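Local structure of carboxylesterase SOBER1 (Arabidopsis thaliana, 6AVX) at residues G111-L120 / G128-F137; W10-G18 / V48-W59. The protein hydrolyses carboxylic esters with a preference for short acyl chains, shows phospholipase A2 activity, and restrains the plant hypersensitive response to the bacterial effector AvrBsT. The protein carries 1 engineered substitution. All blocks are in the same frame, centred on the assembly; numbering follows the deposited sequence.

Contact 1 (G111-L120 / G128-F137)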
ATOM      1  N   GLY A 111      -2.916  -0.738  -1.933  1.00  5.52           N
ATOM      2  CA  GLY A 111      -1.726   0.080  -2.121  1.00  5.11           C
ATOM      3  C   GLY A 111      -1.945   1.528  -1.709  1.00  4.71           C
ATOM      4  O   GLY A 111      -1.080   2.138  -1.075  1.00  5.75           O
ATOM      5  N   ALA A 112      -3.090   2.102  -2.071  1.00  4.77           N
ATOM      6  CA  ALA A 112      -3.456   3.418  -1.559  1.00  5.05           C
ATOM      7  C   ALA A 112      -3.471   3.413  -0.036  1.00  5.52           C
ATOM      8  O   ALA A 112      -2.967   4.340   0.611  1.00  5.80           O
ATOM      9  CB  ALA A 112      -4.817   3.811  -2.123  1.00  4.94           C
ATOM     10  N   LEU A 113      -4.023   2.358   0.556  1.00  5.37           N
ATOM     11  CA  LEU A 113      -4.061   2.278   2.011  1.00  5.41           C
ATOM     12  C   LEU A 113      -2.675   2.114   2.596  1.00  5.19           C
ATOM     13  O   LEU A 113      -2.376   2.686   3.654  1.00  5.26           O
ATOM     14  CB  LEU A 113      -4.973   1.139   2.455  1.00  5.71           C
ATOM     15  CG  LEU A 113      -5.105   0.964   3.966  1.00  5.69           C
ATOM     16  CD1 LEU A 113      -5.539   2.234   4.660  1.00  6.94           C
ATOM     17  CD2 LEU A 113      -6.068  -0.164   4.248  1.00  7.22           C
ATOM     18  N   THR A 114      -1.825   1.337   1.940  1.00  5.29           N
ATOM     19  CA  THR A 114      -0.426   1.225   2.355  1.00  5.53           C
ATOM     20  C   THR A 114       0.215   2.597   2.451  1.00  5.68           C
ATOM     21  O   THR A 114       0.864   2.928   3.451  1.00  5.66           O
ATOM     22  CB  THR A 114       0.354   0.337   1.366  1.00  4.91           C
ATOM     23  OG1 THR A 114      -0.055  -1.023   1.522  1.00  6.10           O
ATOM     24  CG2 THR A 114       1.856   0.414   1.573  1.00  6.58           C
ATOM     25  N   LEU A 115       0.063   3.393   1.398  1.00  4.64           N
ATOM     26  CA  LEU A 115       0.683   4.704   1.386  1.00  4.98           C
ATOM     27  C   LEU A 115       0.179   5.557   2.537  1.00  5.36           C
ATOM     28  O   LEU A 115       0.966   6.162   3.276  1.00  5.84           O
ATOM     29  CB  LEU A 115       0.396   5.390   0.057  1.00  6.53           C
ATOM     30  CG  LEU A 115       1.188   6.683  -0.118  1.00  7.36           C
ATOM     31  CD1 LEU A 115       2.622   6.384  -0.498  1.00  8.85           C
ATOM     32  CD2 LEU A 115       0.533   7.586  -1.148  1.00  8.82           C
ATOM     33  N   ALA A 116      -1.136   5.645   2.685  1.00  5.53           N
ATOM     34  CA  ALA A 116      -1.705   6.467   3.745  1.00  5.50           C
ATOM     35  C   ALA A 116      -1.250   5.992   5.115  1.00  5.95           C
ATOM     36  O   ALA A 116      -0.944   6.802   6.007  1.00  6.71           O
ATOM     37  CB  ALA A 116      -3.225   6.424   3.654  1.00  6.66           C
ATOM     38  N   SER A 117      -1.201   4.674   5.303  1.00  5.05           N
ATOM     39  CA  SER A 117      -0.861   4.124   6.608  1.00  5.41           C
ATOM     40  C   SER A 117       0.586   4.409   6.965  1.00  5.62           C
ATOM     41  O   SER A 117       0.895   4.736   8.117  1.00  6.40           O
ATOM     42  CB  SER A 117      -1.130   2.625   6.633  1.00  6.69           C
ATOM     43  OG  SER A 117      -2.512   2.326   6.466  1.00  7.08           O
ATOM     44  N   VAL A 118       1.495   4.235   6.014  1.00  5.16           N
ATOM     45  CA  VAL A 118       2.905   4.486   6.275  1.00  5.50           C
ATOM     46  C   VAL A 118       3.142   5.963   6.557  1.00  6.02           C
ATOM     47  O   VAL A 118       3.859   6.323   7.505  1.00  6.55           O
ATOM     48  CB  VAL A 118       3.752   3.978   5.101  1.00  7.92           C
ATOM     49  CG1 VAL A 118       5.170   4.504   5.197  1.00  8.59           C
ATOM     50  CG2 VAL A 118       3.696   2.451   5.025  1.00  8.04           C
ATOM     51  N   LEU A 119       2.548   6.835   5.748  1.00  5.30           N
ATOM     52  CA  LEU A 119       2.862   8.261   5.856  1.00  6.03           C
ATOM     53  C   LEU A 119       2.302   8.886   7.123  1.00  5.58           C
ATOM     54  O   LEU A 119       2.781   9.953   7.536  1.00  6.30           O
ATOM     55  CB  LEU A 119       2.329   9.023   4.637  1.00  8.05           C
ATOM     56  CG  LEU A 119       2.915   8.654   3.274  1.00 11.46           C
ATOM     57  CD1 LEU A 119       2.173   9.363   2.141  1.00 14.41           C
ATOM     58  CD2 LEU A 119       4.384   8.984   3.233  1.00 21.45           C
ATOM     59  N   LEU A 120       1.299   8.276   7.726  1.00  5.40           N
ATOM     60  CA  LEU A 120       0.717   8.792   8.956  1.00  5.73           C
ATOM     61  C   LEU A 120       1.212   8.065  10.199  1.00  6.19           C
ATOM     62  O   LEU A 120       0.808   8.423  11.306  1.00  6.12           O
ATOM     63  CB  LEU A 120      -0.813   8.740   8.881  1.00  5.82           C
ATOM     64  CG  LEU A 120      -1.397   9.787   7.929  1.00  6.35           C
ATOM     65  CD1 LEU A 120      -2.826   9.443   7.550  1.00  7.72           C
ATOM     66  CD2 LEU A 120      -1.339  11.202   8.559  1.00  7.61           C
ATOM     67  N   GLY A 128       7.154   0.848   2.635  1.00  6.01           N
ATOM     68  CA  GLY A 128       5.834   0.693   2.064  1.00  6.48           C
ATOM     69  C   GLY A 128       5.955   0.334   0.599  1.00  6.05           C
ATOM     70  O   GLY A 128       6.590   1.076  -0.167  1.00  7.07           O
ATOM     71  N   ALA A 129       5.371  -0.791   0.192  1.00  6.11           N
ATOM     72  CA  ALA A 129       5.377  -1.223  -1.207  1.00  5.86           C
ATOM     73  C   ALA A 129       3.970  -1.060  -1.752  1.00  5.79           C
ATOM     74  O   ALA A 129       3.043  -1.755  -1.319  1.00  7.16           O
ATOM     75  CB  ALA A 129       5.820  -2.671  -1.335  1.00  6.65           C
ATOM     76  N   VAL A 130       3.802  -0.118  -2.661  1.00  5.22           N
ATOM     77  CA  VAL A 130       2.519   0.167  -3.293  1.00  6.17           C
ATOM     78  C   VAL A 130       2.518  -0.510  -4.652  1.00  6.63           C
ATOM     79  O   VAL A 130       3.443  -0.302  -5.448  1.00  6.37           O
ATOM     80  CB  VAL A 130       2.337   1.685  -3.448  1.00  5.95           C
ATOM     81  CG1 VAL A 130       1.071   1.998  -4.235  1.00  6.70           C
ATOM     82  CG2 VAL A 130       2.356   2.383  -2.084  1.00  6.45           C
ATOM     83  N   LEU A 131       1.497  -1.317  -4.934  1.00  5.47           N
ATOM     84  CA  LEU A 131       1.352  -1.945  -6.247  1.00  5.46           C
ATOM     85  C   LEU A 131       0.104  -1.370  -6.890  1.00  5.31           C
ATOM     86  O   LEU A 131      -1.014  -1.579  -6.403  1.00  6.29           O
ATOM     87  CB  LEU A 131       1.255  -3.466  -6.148  1.00  6.28           C
ATOM     88  CG  LEU A 131       2.501  -4.222  -5.671  1.00  5.50           C
ATOM     89  CD1 LEU A 131       2.687  -4.146  -4.157  1.00  6.85           C
ATOM     90  CD2 LEU A 131       2.414  -5.671  -6.105  1.00  6.81           C
ATOM     91  N   SER A 132       0.285  -0.618  -7.957  1.00  5.46           N
ATOM     92  CA  SER A 132      -0.838  -0.145  -8.760  1.00  5.25           C
ATOM     93  C   SER A 132      -1.852   0.639  -7.938  1.00  5.98           C
ATOM     94  O   SER A 132      -3.061   0.521  -8.123  1.00  6.05           O
ATOM     95  CB  SER A 132      -1.508  -1.307  -9.482  1.00  6.60           C
ATOM     96  OG  SER A 132      -0.531  -2.082 -10.175  1.00  8.35           O
ATOM     97  N   GLY A 133      -1.349   1.466  -7.031  1.00  6.22           N
ATOM     98  CA  GLY A 133      -2.178   2.265  -6.166  1.00  6.77           C
ATOM     99  C   GLY A 133      -2.375   3.681  -6.663  1.00  5.73           C
ATOM    100  O   GLY A 133      -2.163   4.010  -7.834  1.00  6.46           O
ATOM    101  N   TRP A 134      -2.791   4.537  -5.739  1.00  6.44           N
ATOM    102  CA  TRP A 134      -3.010   5.949  -6.021  1.00  7.14           C
ATOM    103  C   TRP A 134      -2.861   6.700  -4.711  1.00  6.94           C
ATOM    104  O   TRP A 134      -2.797   6.107  -3.645  1.00  6.60           O
ATOM    105  CB  TRP A 134      -4.372   6.187  -6.659  1.00  8.24           C
ATOM    106  CG  TRP A 134      -5.559   5.866  -5.783  1.00  7.87           C
ATOM    107  CD1 TRP A 134      -6.228   6.734  -4.972  1.00  8.32           C
ATOM    108  CD2 TRP A 134      -6.254   4.617  -5.685  1.00  6.84           C
ATOM    109  NE1 TRP A 134      -7.272   6.101  -4.368  1.00  8.09           N
ATOM    110  CE2 TRP A 134      -7.336   4.806  -4.802  1.00  7.71           C
ATOM    111  CE3 TRP A 134      -6.088   3.369  -6.284  1.00  7.22           C
ATOM    112  CZ2 TRP A 134      -8.229   3.785  -4.484  1.00  8.43           C
ATOM    113  CZ3 TRP A 134      -6.974   2.361  -5.983  1.00  8.07           C
ATOM    114  CH2 TRP A 134      -8.050   2.579  -5.097  1.00  8.39           C
ATOM    115  N   VAL A 135      -2.793   8.025  -4.799  1.00  8.31           N
ATOM    116  CA  VAL A 135      -2.679   8.883  -3.626  1.00  8.44           C
ATOM    117  C   VAL A 135      -4.089   9.153  -3.112  1.00  8.21           C
ATOM    118  O   VAL A 135      -4.873   9.796  -3.820  1.00  8.64           O
ATOM    119  CB  VAL A 135      -1.952  10.190  -3.956  1.00 10.39           C
ATOM    120  CG1 VAL A 135      -1.821  11.048  -2.705  1.00 11.60           C
ATOM    121  CG2 VAL A 135      -0.569   9.889  -4.518  1.00 11.39           C
ATOM    122  N   PRO A 136      -4.462   8.678  -1.914  1.00  8.39           N
ATOM    123  CA  PRO A 136      -5.874   8.697  -1.530  1.00  8.94           C
ATOM    124  C   PRO A 136      -6.268   9.902  -0.707  1.00  8.70           C
ATOM    125  O   PRO A 136      -7.266   9.862   0.014  1.00 12.52           O
ATOM    126  CB  PRO A 136      -6.012   7.410  -0.713  1.00 11.08           C
ATOM    127  CG  PRO A 136      -4.743   7.348  -0.008  1.00  9.48           C
ATOM    128  CD  PRO A 136      -3.689   7.843  -0.974  1.00  9.75           C
ATOM    129  N   PHE A 137      -5.514  10.979  -0.833  1.00  9.22           N
ATOM    130  CA  PHE A 137      -5.826  12.217  -0.136  1.00  8.95           C
ATOM    131  C   PHE A 137      -5.143  13.361  -0.867  1.00 10.05           C
ATOM    132  O   PHE A 137      -4.344  13.154  -1.772  1.00 10.81           O
ATOM    133  CB  PHE A 137      -5.508  12.146   1.375  1.00 12.35           C
ATOM    134  CG  PHE A 137      -4.242  11.382   1.751  1.00  9.71           C
ATOM    135  CD1 PHE A 137      -3.090  11.456   0.988  1.00 11.51           C
ATOM    136  CD2 PHE A 137      -4.205  10.631   2.917  1.00 12.17           C
ATOM    137  CE1 PHE A 137      -1.936  10.764   1.375  1.00 11.36           C
ATOM    138  CE2 PHE A 137      -3.071   9.960   3.311  1.00 11.34           C
ATOM    139  CZ  PHE A 137      -1.933  10.027   2.541  1.00 11.46           C
TER
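Ala112 presses its methyl group onto one face of the Trp134 indole: CB lies 3.9 Å from the centroid of the five-membered ring and 14° off the ring normal, a CH-pi contact. The same CB is 3.4 Å from Trp134 O, so a single methyl spans both the ring and the backbone of that residue. Trp134 CG sits between its backbone N and carbonyl carbon, which leaves the indole beside Ala112 with one face toward CB. Followed outward, Leu115 begins with CB 4.2 Å from Val130 CG2 on the strand; CG stands anti to the backbone N (chi1 -171°), and CD2 ends 4.2 Å from both Val135 CG2 and Pro136 CD, bridging strand and loop. One turn on from Ala112, Ala116 CB meets Phe137 CE2 at 3.6 Å, approaching the ring obliquely, while Leu119 CD1 comes to the ring edge near its plane. A glycine on each element, Gly111 of the helix and Gly128 of the strand, allows close approach. The CA atoms of Gly111 and Val130 are only 4.4 Å apart, and Val118 CG2 rests against Gly128 CA. Trp134 also lies beside Ser108, the probable nucleophile of the charge relay system, so this packing probably borders the catalytic site. The axes of 111-120 and 128-131 run nearly antiparallel, at 154°, within the beta-alpha-beta unit 102-107, 109-120, 127-131. The strand hydrogen-bonds to Ile104 and Gly106 on one side and Leu155 on the other, with helix 198-212 against Ala129 and Leu131; helix 75-94 packs on Leu113 and Ala116.

Contact 2 (W10-G18 / V48-W59)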
ATOM      1  N   TRP A  10       0.187  -7.379   4.258  1.00  5.35           N
ATOM      2  CA  TRP A  10      -0.265  -7.268   2.877  1.00  5.65           C
ATOM      3  C   TRP A  10      -1.736  -6.903   2.847  1.00  5.69           C
ATOM      4  O   TRP A  10      -2.550  -7.608   3.446  1.00  6.29           O
ATOM      5  CB  TRP A  10      -0.072  -8.582   2.116  1.00  7.84           C
ATOM      6  CG  TRP A  10      -0.371  -8.397   0.655  1.00  8.84           C
ATOM      7  CD1 TRP A  10      -1.598  -8.355   0.061  1.00 10.83           C
ATOM      8  CD2 TRP A  10       0.584  -8.151  -0.381  1.00 10.01           C
ATOM      9  NE1 TRP A  10      -1.464  -8.099  -1.290  1.00 11.59           N
ATOM     10  CE2 TRP A  10      -0.136  -7.978  -1.581  1.00 10.69           C
ATOM     11  CE3 TRP A  10       1.971  -8.088  -0.419  1.00 10.43           C
ATOM     12  CZ2 TRP A  10       0.494  -7.735  -2.799  1.00 12.65           C
ATOM     13  CZ3 TRP A  10       2.596  -7.839  -1.638  1.00 12.40           C
ATOM     14  CH2 TRP A  10       1.855  -7.679  -2.801  1.00 13.70           C
ATOM     15  N   LEU A  11      -2.086  -5.849   2.113  1.00  5.16           N
ATOM     16  CA  LEU A  11      -3.440  -5.308   2.061  1.00  4.78           C
ATOM     17  C   LEU A  11      -4.028  -5.544   0.676  1.00  5.11           C
ATOM     18  O   LEU A  11      -3.533  -5.001  -0.317  1.00  5.73           O
ATOM     19  CB  LEU A  11      -3.413  -3.819   2.387  1.00  5.39           C
ATOM     20  CG  LEU A  11      -2.800  -3.493   3.747  1.00  5.47           C
ATOM     21  CD1 LEU A  11      -2.669  -2.011   3.972  1.00  7.70           C
ATOM     22  CD2 LEU A  11      -3.581  -4.157   4.888  1.00  8.34           C
ATOM     23  N   HIS A  12      -5.093  -6.347   0.618  1.00  5.45           N
ATOM     24  CA  HIS A  12      -5.735  -6.727  -0.629  1.00  5.43           C
ATOM     25  C   HIS A  12      -6.464  -5.541  -1.267  1.00  5.21           C
ATOM     26  O   HIS A  12      -6.684  -4.495  -0.660  1.00  6.23           O
ATOM     27  CB  HIS A  12      -6.710  -7.886  -0.375  1.00  5.40           C
ATOM     28  CG  HIS A  12      -7.891  -7.522   0.478  1.00  5.48           C
ATOM     29  ND1 HIS A  12      -8.953  -6.781   0.003  1.00  5.22           N
ATOM     30  CD2 HIS A  12      -8.176  -7.793   1.774  1.00  5.27           C
ATOM     31  CE1 HIS A  12      -9.838  -6.613   0.980  1.00  5.67           C
ATOM     32  NE2 HIS A  12      -9.395  -7.221   2.061  1.00  6.16           N
ATOM     33  N   GLY A  13      -6.882  -5.744  -2.520  1.00  5.82           N
ATOM     34  CA  GLY A  13      -7.635  -4.756  -3.270  1.00  7.26           C
ATOM     35  C   GLY A  13      -9.144  -4.876  -3.102  1.00  7.03           C
ATOM     36  O   GLY A  13      -9.672  -5.738  -2.394  1.00  6.61           O
ATOM     37  N   LEU A  14      -9.849  -3.980  -3.781  1.00  6.96           N
ATOM     38  CA  LEU A  14     -11.286  -3.857  -3.609  1.00  6.74           C
ATOM     39  C   LEU A  14     -11.997  -5.159  -3.947  1.00  5.95           C
ATOM     40  O   LEU A  14     -11.814  -5.720  -5.034  1.00  7.47           O
ATOM     41  CB  LEU A  14     -11.783  -2.761  -4.545  1.00  7.45           C
ATOM     42  CG  LEU A  14     -13.286  -2.522  -4.597  1.00 10.02           C
ATOM     43  CD1 LEU A  14     -13.756  -2.059  -3.237  1.00 10.34           C
ATOM     44  CD2 LEU A  14     -13.617  -1.515  -5.706  1.00 10.04           C
ATOM     45  N   GLY A  15     -12.834  -5.626  -3.026  1.00  5.78           N
ATOM     46  CA  GLY A  15     -13.642  -6.814  -3.195  1.00  6.87           C
ATOM     47  C   GLY A  15     -12.965  -8.105  -2.798  1.00  6.52           C
ATOM     48  O   GLY A  15     -13.642  -9.130  -2.658  1.00  7.61           O
ATOM     49  N   ASP A  16     -11.652  -8.090  -2.634  1.00  6.13           N
ATOM     50  CA  ASP A  16     -10.860  -9.299  -2.431  1.00  6.82           C
ATOM     51  C   ASP A  16     -10.816  -9.609  -0.932  1.00  6.48           C
ATOM     52  O   ASP A  16     -11.533  -9.000  -0.139  1.00  8.18           O
ATOM     53  CB  ASP A  16      -9.487  -9.060  -3.064  1.00  7.00           C
ATOM     54  CG  ASP A  16      -8.769 -10.318  -3.502  1.00  8.85           C
ATOM     55  OD1 ASP A  16      -9.236 -11.442  -3.269  1.00 11.11           O
ATOM     56  OD2 ASP A  16      -7.680 -10.156  -4.079  1.00 11.91           O
ATOM     57  N   SER A  17      -9.951 -10.538  -0.511  1.00  6.78           N
ATOM     58  CA  SER A  17      -9.842 -10.905   0.900  1.00  6.87           C
ATOM     59  C   SER A  17      -8.397 -11.264   1.213  1.00  6.35           C
ATOM     60  O   SER A  17      -7.574 -11.487   0.316  1.00  7.30           O
ATOM     61  CB  SER A  17     -10.746 -12.081   1.248  1.00  7.57           C
ATOM     62  OG  SER A  17     -10.245 -13.273   0.674  1.00  8.89           O
ATOM     63  N   GLY A  18      -8.094 -11.343   2.503  1.00  6.24           N
ATOM     64  CA  GLY A  18      -6.765 -11.717   2.929  1.00  6.49           C
ATOM     65  C   GLY A  18      -6.405 -13.137   2.537  1.00  6.09           C
ATOM     66  O   GLY A  18      -5.361 -13.386   1.931  1.00  6.88           O
ATOM     67  N   VAL A  48     -19.923   0.350  -1.576  1.00  7.93           N
ATOM     68  CA  VAL A  48     -18.906   0.950  -2.434  1.00  7.04           C
ATOM     69  C   VAL A  48     -19.587   1.785  -3.514  1.00  8.44           C
ATOM     70  O   VAL A  48     -20.340   1.254  -4.347  1.00  8.89           O
ATOM     71  CB  VAL A  48     -17.973  -0.103  -3.047  1.00  7.46           C
ATOM     72  CG1 VAL A  48     -16.942   0.552  -3.942  1.00 11.82           C
ATOM     73  CG2 VAL A  48     -17.301  -0.902  -1.948  1.00  7.87           C
ATOM     74  N   THR A  49     -19.292   3.083  -3.514  1.00  9.60           N
ATOM     75  CA  THR A  49     -19.983   4.020  -4.391  1.00  9.70           C
ATOM     76  C   THR A  49     -19.760   3.708  -5.871  1.00 10.78           C
ATOM     77  O   THR A  49     -20.698   3.780  -6.673  1.00 11.82           O
ATOM     78  CB  THR A  49     -19.551   5.437  -4.024  1.00 11.65           C
ATOM     79  OG1 THR A  49     -20.003   5.740  -2.697  1.00 10.68           O
ATOM     80  CG2 THR A  49     -20.103   6.460  -4.987  1.00 13.46           C
ATOM     81  N   CYS A  50     -18.543   3.339  -6.266  1.00 10.16           N
ATOM     82  CA  CYS A  50     -18.310   3.072  -7.683  1.00 10.49           C
ATOM     83  C   CYS A  50     -19.070   1.839  -8.150  1.00 12.11           C
ATOM     84  O   CYS A  50     -19.239   1.653  -9.363  1.00 13.05           O
ATOM     85  CB  CYS A  50     -16.814   2.952  -7.982  1.00 13.58           C
ATOM     86  SG  CYS A  50     -15.985   1.547  -7.233  1.00 13.19           S
ATOM     87  N   ASN A  51     -19.531   0.998  -7.225  1.00  9.90           N
ATOM     88  CA  ASN A  51     -20.341  -0.171  -7.530  1.00  9.83           C
ATOM     89  C   ASN A  51     -21.793   0.052  -7.124  1.00 10.29           C
ATOM     90  O   ASN A  51     -22.504  -0.886  -6.747  1.00 11.77           O
ATOM     91  CB  ASN A  51     -19.741  -1.417  -6.886  1.00 12.13           C
ATOM     92  CG  ASN A  51     -18.469  -1.844  -7.575  1.00 14.52           C
ATOM     93  OD1 ASN A  51     -18.398  -1.833  -8.804  1.00 17.98           O
ATOM     94  ND2 ASN A  51     -17.440  -2.174  -6.803  1.00 14.24           N
ATOM     95  N   ASN A  52     -22.226   1.308  -7.180  1.00 11.17           N
ATOM     96  CA  ASN A  52     -23.618   1.688  -6.949  1.00 13.73           C
ATOM     97  C   ASN A  52     -24.100   1.284  -5.567  1.00 13.82           C
ATOM     98  O   ASN A  52     -25.272   0.952  -5.372  1.00 14.25           O
ATOM     99  CB  ASN A  52     -24.529   1.176  -8.060  1.00 16.46           C
ATOM    100  CG  ASN A  52     -24.148   1.766  -9.400  1.00 17.79           C
ATOM    101  OD1 ASN A  52     -23.741   2.928  -9.473  1.00 22.18           O
ATOM    102  ND2 ASN A  52     -24.231   0.975 -10.445  1.00 21.87           N
ATOM    103  N   GLY A  53     -23.205   1.352  -4.588  1.00 11.95           N
ATOM    104  CA  GLY A  53     -23.567   1.057  -3.228  1.00 11.54           C
ATOM    105  C   GLY A  53     -23.581  -0.406  -2.882  1.00 10.03           C
ATOM    106  O   GLY A  53     -23.921  -0.744  -1.743  1.00 11.62           O
ATOM    107  N   ALA A  54     -23.211  -1.289  -3.806  1.00 10.00           N
ATOM    108  CA  ALA A  54     -23.133  -2.704  -3.488  1.00 10.32           C
ATOM    109  C   ALA A  54     -22.099  -2.949  -2.395  1.00  9.24           C
ATOM    110  O   ALA A  54     -21.046  -2.302  -2.350  1.00  9.14           O
ATOM    111  CB  ALA A  54     -22.768  -3.504  -4.739  1.00 11.27           C
ATOM    112  N   VAL A  55     -22.408  -3.894  -1.527  1.00  7.87           N
ATOM    113  CA  VAL A  55     -21.564  -4.204  -0.386  1.00  7.82           C
ATOM    114  C   VAL A  55     -20.552  -5.275  -0.772  1.00  7.72           C
ATOM    115  O   VAL A  55     -20.886  -6.280  -1.410  1.00  8.30           O
ATOM    116  CB  VAL A  55     -22.437  -4.648   0.802  1.00  9.25           C
ATOM    117  CG1 VAL A  55     -21.588  -5.242   1.922  1.00 10.22           C
ATOM    118  CG2 VAL A  55     -23.286  -3.474   1.303  1.00  9.70           C
ATOM    119  N   MET A  56     -19.305  -5.067  -0.367  1.00  7.32           N
ATOM    120  CA  MET A  56     -18.218  -5.998  -0.635  1.00  7.02           C
ATOM    121  C   MET A  56     -17.090  -5.641   0.315  1.00  5.97           C
ATOM    122  O   MET A  56     -17.110  -4.587   0.947  1.00  6.86           O
ATOM    123  CB  MET A  56     -17.775  -5.887  -2.098  1.00  8.04           C
ATOM    124  CG  MET A  56     -17.326  -4.484  -2.496  1.00  8.06           C
ATOM    125  SD  MET A  56     -17.263  -4.248  -4.279  1.00 10.68           S
ATOM    126  CE  MET A  56     -19.006  -4.394  -4.696  1.00 14.75           C
ATOM    127  N   ARG A  57     -16.097  -6.508   0.406  1.00  6.23           N
ATOM    128  CA  ARG A  57     -14.944  -6.161   1.223  1.00  5.34           C
ATOM    129  C   ARG A  57     -14.262  -4.960   0.592  1.00  7.02           C
ATOM    130  O   ARG A  57     -13.951  -4.962  -0.606  1.00  6.94           O
ATOM    131  CB  ARG A  57     -13.971  -7.323   1.319  1.00  6.33           C
ATOM    132  CG  ARG A  57     -14.500  -8.503   2.086  1.00  6.60           C
ATOM    133  CD  ARG A  57     -13.350  -9.382   2.592  1.00  7.15           C
ATOM    134  NE  ARG A  57     -13.840 -10.577   3.282  1.00  7.95           N
ATOM    135  CZ  ARG A  57     -14.289 -10.596   4.526  1.00  8.52           C
ATOM    136  NH1 ARG A  57     -14.749 -11.730   5.040  1.00 10.32           N
ATOM    137  NH2 ARG A  57     -14.275  -9.519   5.282  1.00  8.29           N
ATOM    138  N   SER A  58     -14.039  -3.920   1.381  1.00  5.38           N
ATOM    139  CA  SER A  58     -13.500  -2.670   0.863  1.00  5.82           C
ATOM    140  C   SER A  58     -12.858  -1.908   2.008  1.00  5.90           C
ATOM    141  O   SER A  58     -13.496  -1.671   3.037  1.00  5.74           O
ATOM    142  CB  SER A  58     -14.628  -1.837   0.275  1.00  6.02           C
ATOM    143  OG  SER A  58     -14.124  -0.592  -0.155  1.00  6.21           O
ATOM    144  N   TRP A  59     -11.596  -1.506   1.830  1.00  5.41           N
ATOM    145  CA  TRP A  59     -10.914  -0.776   2.891  1.00  5.54           C
ATOM    146  C   TRP A  59     -11.521   0.596   3.142  1.00  5.14           C
ATOM    147  O   TRP A  59     -11.525   1.068   4.278  1.00  5.54           O
ATOM    148  CB  TRP A  59      -9.420  -0.633   2.577  1.00  6.15           C
ATOM    149  CG  TRP A  59      -8.689  -1.937   2.561  1.00  5.63           C
ATOM    150  CD1 TRP A  59      -8.187  -2.582   1.470  1.00  6.97           C
ATOM    151  CD2 TRP A  59      -8.406  -2.771   3.689  1.00  5.69           C
ATOM    152  NE1 TRP A  59      -7.616  -3.767   1.855  1.00  6.67           N
ATOM    153  CE2 TRP A  59      -7.737  -3.912   3.206  1.00  5.77           C
ATOM    154  CE3 TRP A  59      -8.652  -2.675   5.059  1.00  6.03           C
ATOM    155  CZ2 TRP A  59      -7.322  -4.946   4.042  1.00  6.62           C
ATOM    156  CZ3 TRP A  59      -8.243  -3.704   5.875  1.00  7.07           C
ATOM    157  CH2 TRP A  59      -7.583  -4.815   5.369  1.00  8.46           C
TER
HETATM  158  O   HOH W   1     -16.148  -8.873  -1.428  1.00  9.57           O
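His12 and Trp59 anchor a contact between the loop after strand 7-11 and the beta hairpin 45-57 with the residues just after it, near the probable catalytic residues of the alpha/beta hydrolase fold. Two direct hydrogen bonds define it. Trp59 NE1 donates to His12 O at 2.8 Å, with the oxygen in the indole plane but the N-H bent to 137°. Gly15 N donates to Arg57 O at 2.7 Å, and a water extends this pairing by donating to Gly15 O and accepting from Arg57 N. The imidazole lies between two layers: Trp59 NE1 sits over the centre of one face, and Asp16 O covers the opposite face toward the rim. The planes of the His12 imidazole and the Trp59 indole are at 34°, an oblique pairing rather than a stack. Rotation of the imidazole is fixed by His12 ND1, which donates to Gly13 O at 2.7 Å in the ring plane, and by NE2, bonded to Ala43 N. Gly13 O also receives Asp16 N, closing the type II turn. Leu14 has CG anti to the backbone N (chi1 176°), which carries its two methyls toward the hairpin: CD1 reaches Ser58 OG at 3.4 Å and Val48 CG2 at 3.9 Å, and CD2 lies 4.2 Å from Cys50 SG. Arg57 passes its aliphatic chain along Asp16 O, with CD at 3.3 Å, before NH2 bonds Ala43 O. Helix 109-120 packs against it, where Gln109 bonds Ser58 OG and Trp59 N, and Leu113 touches Leu11 and Trp59; strand 7-11 pairs with strands 37-39 and 102-107 in the parallel sheet.

In the fold
Contact 1 is core: its centre lies about 4 Å from that of the chain, and 14 of its 16 touching residues are buried. Contact 2, about 15 Å out, is only partly buried. Place and chemistry correspond, since contact 1 rests on apolar packing and a CH-pi contact, whereas contact 2 adds direct and water-mediated hydrogen bonds between a loop and the hairpin end. Both reach the same parallel sheet, and helix 109-120, part of contact 1, also packs against contact 2; Leu131 CD1 of contact 1 lies 3.9 Å from Trp10 CH2 of contact 2. Side chains of contact 1 come closer to the probable nucleophile Ser108 than those of Leu14 in contact 2, at about 6 Å.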